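Local coordinates for beta-galactosidase (Bacillus circulans subsp. alkalophilus, PDB 3TTY), which hydrolyses terminal beta-D-galactose residues from beta-galactosides, as a three-subunit glycoside hydrolase with a TIM-barrel catalytic domain, at residues A[473-487]-A[577-589]. Residues are numbered along the deposited sequence; the frame is centred on the assembly and turned at random.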
loop_
_atom_site.group_PDB
_atom_site.type_symbol
_atom_site.label_atom_id
_atom_site.label_comp_id
_atom_site.label_asym_id
_atom_site.label_seq_id
_atom_site.Cartn_x
_atom_site.Cartn_y
_atom_site.Cartn_z
ATOM N N GLU A 473 29.594 33.374 -4.080
ATOM C CA GLU A 473 30.894 33.912 -3.703
ATOM C C GLU A 473 30.889 35.433 -3.831
ATOM O O GLU A 473 31.321 36.149 -2.928
ATOM C CB GLU A 473 32.005 33.308 -4.552
ATOM C CG GLU A 473 32.461 31.934 -4.088
ATOM C CD GLU A 473 33.182 31.161 -5.182
ATOM O OE1 GLU A 473 33.295 31.684 -6.314
ATOM O OE2 GLU A 473 33.634 30.025 -4.913
ATOM N N ARG A 474 30.374 35.938 -4.943
ATOM C CA ARG A 474 30.302 37.386 -5.118
ATOM C C ARG A 474 29.383 38.070 -4.086
ATOM O O ARG A 474 29.733 39.112 -3.529
ATOM C CB ARG A 474 29.883 37.738 -6.539
ATOM C CG ARG A 474 30.076 39.190 -6.887
ATOM C CD ARG A 474 30.125 39.363 -8.390
ATOM N NE ARG A 474 31.131 38.486 -8.984
ATOM C CZ ARG A 474 30.851 37.403 -9.704
ATOM N NH1 ARG A 474 29.581 37.064 -9.935
ATOM N NH2 ARG A 474 31.844 36.666 -10.204
ATOM N N PHE A 475 28.221 37.471 -3.832
ATOM C CA PHE A 475 27.294 37.959 -2.800
ATOM C C PHE A 475 27.960 38.014 -1.425
ATOM O O PHE A 475 27.909 39.037 -0.736
ATOM C CB PHE A 475 26.039 37.080 -2.744
ATOM C CG PHE A 475 25.202 37.279 -1.504
ATOM C CD1 PHE A 475 24.388 38.397 -1.368
ATOM C CD2 PHE A 475 25.209 36.331 -0.485
ATOM C CE1 PHE A 475 23.613 38.578 -0.224
ATOM C CE2 PHE A 475 24.433 36.505 0.656
ATOM C CZ PHE A 475 23.638 37.632 0.783
ATOM N N VAL A 476 28.608 36.924 -1.039
ATOM C CA VAL A 476 29.234 36.841 0.273
ATOM C C VAL A 476 30.439 37.779 0.404
ATOM O O VAL A 476 30.601 38.448 1.422
ATOM C CB VAL A 476 29.655 35.402 0.610
ATOM C CG1 VAL A 476 30.379 35.354 1.949
ATOM C CG2 VAL A 476 28.434 34.473 0.608
ATOM N N ALA A 477 31.278 37.834 -0.624
ATOM C CA ALA A 477 32.462 38.686 -0.586
ATOM C C ALA A 477 32.097 40.167 -0.464
ATOM O O ALA A 477 32.846 40.948 0.135
ATOM C CB ALA A 477 33.335 38.453 -1.817
ATOM N N GLN A 478 30.948 40.547 -1.028
ATOM C CA GLN A 478 30.500 41.934 -0.959
ATOM C C GLN A 478 29.886 42.274 0.389
ATOM O O GLN A 478 29.540 43.425 0.642
ATOM C CB GLN A 478 29.517 42.262 -2.085
ATOM C CG GLN A 478 30.153 42.294 -3.474
ATOM C CD GLN A 478 29.282 43.004 -4.504
ATOM O OE1 GLN A 478 28.473 42.376 -5.193
ATOM N NE2 GLN A 478 29.447 44.325 -4.611
ATOM N N GLY A 479 29.742 41.275 1.250
ATOM C CA GLY A 479 29.285 41.527 2.603
ATOM C C GLY A 479 28.060 40.755 3.072
ATOM O O GLY A 479 27.647 40.898 4.225
ATOM N N GLY A 480 27.487 39.935 2.196
ATOM C CA GLY A 480 26.280 39.197 2.528
ATOM C C GLY A 480 26.578 38.003 3.402
ATOM O O GLY A 480 27.728 37.593 3.503
ATOM N N THR A 481 25.563 37.453 4.065
ATOM C CA THR A 481 25.754 36.144 4.678
ATOM C C THR A 481 24.978 35.043 3.951
ATOM O O THR A 481 23.833 35.229 3.490
ATOM C CB THR A 481 25.574 36.104 6.239
ATOM O OG1 THR A 481 24.456 35.295 6.603
ATOM C CG2 THR A 481 25.435 37.458 6.812
ATOM N N PHE A 482 25.642 33.907 3.803
ATOM C CA PHE A 482 25.063 32.798 3.071
ATOM C C PHE A 482 24.998 31.612 4.004
ATOM O O PHE A 482 25.933 31.372 4.769
ATOM C CB PHE A 482 25.913 32.479 1.839
ATOM C CG PHE A 482 25.395 31.331 1.015
ATOM C CD1 PHE A 482 24.296 31.490 0.198
ATOM C CD2 PHE A 482 26.021 30.094 1.057
ATOM C CE1 PHE A 482 23.825 30.424 -0.560
ATOM C CE2 PHE A 482 25.563 29.037 0.305
ATOM C CZ PHE A 482 24.463 29.195 -0.504
ATOM N N VAL A 483 23.889 30.878 3.957
ATOM C CA VAL A 483 23.739 29.688 4.789
ATOM C C VAL A 483 23.436 28.457 3.942
ATOM O O VAL A 483 22.556 28.490 3.088
ATOM C CB VAL A 483 22.601 29.865 5.818
ATOM C CG1 VAL A 483 22.477 28.611 6.703
ATOM C CG2 VAL A 483 22.830 31.116 6.655
ATOM N N THR A 484 24.158 27.364 4.160
ATOM C CA THR A 484 23.772 26.118 3.502
ATOM C C THR A 484 23.979 24.929 4.440
ATOM O O THR A 484 24.363 25.120 5.597
ATOM C CB THR A 484 24.397 25.945 2.076
ATOM O OG1 THR A 484 23.764 24.850 1.400
ATOM C CG2 THR A 484 25.889 25.724 2.134
ATOM N N THR A 485 23.689 23.716 3.979
ATOM C CA THR A 485 23.570 22.608 4.917
ATOM C C THR A 485 24.262 21.348 4.450
ATOM O O THR A 485 24.821 21.302 3.360
ATOM C CB THR A 485 22.085 22.223 5.146
ATOM O OG1 THR A 485 21.545 21.674 3.937
ATOM C CG2 THR A 485 21.248 23.432 5.575
ATOM N N PHE A 486 24.188 20.317 5.284
ATOM C CA PHE A 486 24.579 18.979 4.892
ATOM C C PHE A 486 23.955 18.648 3.536
ATOM O O PHE A 486 22.860 19.116 3.209
ATOM C CB PHE A 486 24.080 17.976 5.922
ATOM C CG PHE A 486 22.580 17.976 6.073
ATOM C CD1 PHE A 486 21.960 18.802 7.002
ATOM C CD2 PHE A 486 21.787 17.173 5.265
ATOM C CE1 PHE A 486 20.579 18.816 7.124
ATOM C CE2 PHE A 486 20.409 17.180 5.389
ATOM C CZ PHE A 486 19.803 18.005 6.318
ATOM N N PHE A 487 24.668 17.839 2.760
ATOM C CA PHE A 487 24.204 17.340 1.462
ATOM C C PHE A 487 23.966 18.439 0.424
ATOM O O PHE A 487 23.071 18.331 -0.418
ATOM C CB PHE A 487 22.970 16.442 1.616
ATOM C CG PHE A 487 22.945 15.290 0.646
ATOM C CD1 PHE A 487 24.071 14.482 0.482
ATOM C CD2 PHE A 487 21.812 15.020 -0.117
ATOM C CE1 PHE A 487 24.066 13.420 -0.420
ATOM C CE2 PHE A 487 21.800 13.963 -1.012
ATOM C CZ PHE A 487 22.938 13.158 -1.162
ATOM N N PHE A 577 34.595 35.524 4.559
ATOM C CA PHE A 577 34.903 35.437 3.146
ATOM C C PHE A 577 34.673 36.813 2.548
ATOM O O PHE A 577 33.537 37.207 2.303
ATOM C CB PHE A 577 34.005 34.366 2.493
ATOM C CG PHE A 577 34.378 34.015 1.076
ATOM C CD1 PHE A 577 35.293 33.012 0.815
ATOM C CD2 PHE A 577 33.784 34.666 0.001
ATOM C CE1 PHE A 577 35.639 32.676 -0.496
ATOM C CE2 PHE A 577 34.123 34.336 -1.311
ATOM C CZ PHE A 577 35.052 33.332 -1.554
ATOM N N GLY A 578 35.756 37.551 2.320
ATOM C CA GLY A 578 35.644 38.955 1.974
ATOM C C GLY A 578 34.978 39.674 3.138
ATOM O O GLY A 578 35.260 39.377 4.294
ATOM N N ASN A 579 34.083 40.611 2.839
ATOM C CA ASN A 579 33.351 41.315 3.889
ATOM C C ASN A 579 32.161 40.539 4.473
ATOM O O ASN A 579 31.559 40.976 5.448
ATOM C CB ASN A 579 32.908 42.691 3.394
ATOM C CG ASN A 579 34.090 43.577 3.020
ATOM O OD1 ASN A 579 34.222 44.019 1.873
ATOM N ND2 ASN A 579 34.960 43.835 3.992
ATOM N N GLY A 580 31.845 39.386 3.885
ATOM C CA GLY A 580 30.723 38.561 4.317
ATOM C C GLY A 580 31.085 37.332 5.137
ATOM O O GLY A 580 32.218 37.195 5.599
ATOM N N GLN A 581 30.116 36.436 5.305
ATOM C CA GLN A 581 30.215 35.290 6.211
ATOM C C GLN A 581 29.402 34.169 5.612
ATOM O O GLN A 581 28.358 34.419 5.011
ATOM C CB GLN A 581 29.515 35.584 7.544
ATOM C CG GLN A 581 30.034 36.720 8.351
ATOM C CD GLN A 581 29.684 38.068 7.790
ATOM O OE1 GLN A 581 30.561 38.898 7.607
ATOM N NE2 GLN A 581 28.405 38.309 7.537
ATOM N N SER A 582 29.828 32.931 5.830
ATOM C CA SER A 582 29.026 31.784 5.429
ATOM C C SER A 582 28.928 30.777 6.572
ATOM O O SER A 582 29.899 30.526 7.289
ATOM C CB SER A 582 29.580 31.122 4.164
ATOM O OG SER A 582 30.826 30.501 4.424
ATOM N N TYR A 583 27.732 30.216 6.736
ATOM C CA TYR A 583 27.440 29.294 7.823
ATOM C C TYR A 583 27.030 27.938 7.272
ATOM O O TYR A 583 26.110 27.836 6.466
ATOM C CB TYR A 583 26.311 29.857 8.697
ATOM C CG TYR A 583 26.676 31.109 9.471
ATOM C CD1 TYR A 583 27.166 31.023 10.770
ATOM C CD2 TYR A 583 26.525 32.370 8.910
ATOM C CE1 TYR A 583 27.494 32.152 11.490
ATOM C CE2 TYR A 583 26.864 33.505 9.618
ATOM C CZ TYR A 583 27.349 33.386 10.911
ATOM O OH TYR A 583 27.681 34.509 11.630
ATOM N N TYR A 584 27.710 26.892 7.713
ATOM C CA TYR A 584 27.372 25.544 7.298
ATOM C C TYR A 584 26.725 24.802 8.458
ATOM O O TYR A 584 27.300 24.715 9.540
ATOM C CB TYR A 584 28.629 24.811 6.859
ATOM C CG TYR A 584 28.385 23.533 6.096
ATOM C CD1 TYR A 584 28.313 23.539 4.710
ATOM C CD2 TYR A 584 28.254 22.316 6.754
ATOM C CE1 TYR A 584 28.102 22.371 4.000
ATOM C CE2 TYR A 584 28.035 21.128 6.044
ATOM C CZ TYR A 584 27.967 21.169 4.669
ATOM O OH TYR A 584 27.762 20.020 3.941
ATOM N N VAL A 585 25.526 24.275 8.232
ATOM C CA VAL A 585 24.796 23.553 9.274
ATOM C C VAL A 585 24.798 22.078 8.924
ATOM O O VAL A 585 24.050 21.651 8.032
ATOM C CB VAL A 585 23.331 24.051 9.392
ATOM C CG1 VAL A 585 22.639 23.381 10.565
ATOM C CG2 VAL A 585 23.291 25.570 9.543
ATOM N N ALA A 586 25.624 21.300 9.625
ATOM C CA ALA A 586 25.931 19.925 9.202
ATOM C C ALA A 586 24.863 18.888 9.514
ATOM O O ALA A 586 25.031 17.717 9.199
ATOM C CB ALA A 586 27.287 19.472 9.764
ATOM N N SER A 587 23.772 19.307 10.141
ATOM C CA SER A 587 22.683 18.387 10.433
ATOM C C SER A 587 21.358 19.127 10.338
ATOM O O SER A 587 21.332 20.332 10.071
ATOM C CB SER A 587 22.858 17.770 11.821
ATOM O OG SER A 587 22.012 16.659 12.004
ATOM N N SER A 588 20.264 18.402 10.514
ATOM C CA SER A 588 18.945 19.018 10.561
ATOM C C SER A 588 18.598 19.271 12.016
ATOM O O SER A 588 18.326 18.324 12.777
ATOM C CB SER A 588 17.885 18.120 9.928
ATOM O OG SER A 588 16.660 18.828 9.805
ATOM N N PRO A 589 18.610 20.549 12.413
ATOM C CA PRO A 589 18.529 20.935 13.822
ATOM C C PRO A 589 17.096 21.203 14.281
ATOM O O PRO A 589 16.251 21.556 13.453
ATOM C CB PRO A 589 19.354 22.234 13.872
ATOM C CG PRO A 589 19.655 22.605 12.395
ATOM C CD PRO A 589 18.770 21.728 11.551
#
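The Tyr584 ring turns one face to the carbonyl carbon of Thr485, CZ lying 3.7 Å from that C, whereas the Phe577 ring meets helix 468-477 with its edge, CE2 standing 3.7 Å from Glu473 O near the ring plane. Both rings belong to a segment whose strand 580-585 pairs in parallel with 481-485 inside the mixed sheet of the trimerisation domain, and the contact illustrates how one strand and the turn before it can hold both the neighbouring interior strand and the end of the helix leading into it. Six backbone bonds alternate from Gln581 N to Phe486 N, and Thr484 N reaches Tyr583 O almost along the C=O axis. With CG anti to the backbone N (chi1 -166°), Tyr584 leans over the neighbouring strand, and its OH bonds to Asp548. A leucine in its place would probably leave Asp548 without that hydroxyl and the Thr485 peptide without its aromatic cover. On the other face, Val483 and Val585 meet at CG1 and CG2 (4.2 Å) beneath helix 591-604. At the helix end Gly479 forms a Schellman motif, while the type II' turn 577-580 packs so closely that a side chain at Gly580 would clash with Val476 O; here Asn579 N bonds to Ala477 O at 3.0 Å, from above the carbonyl plane.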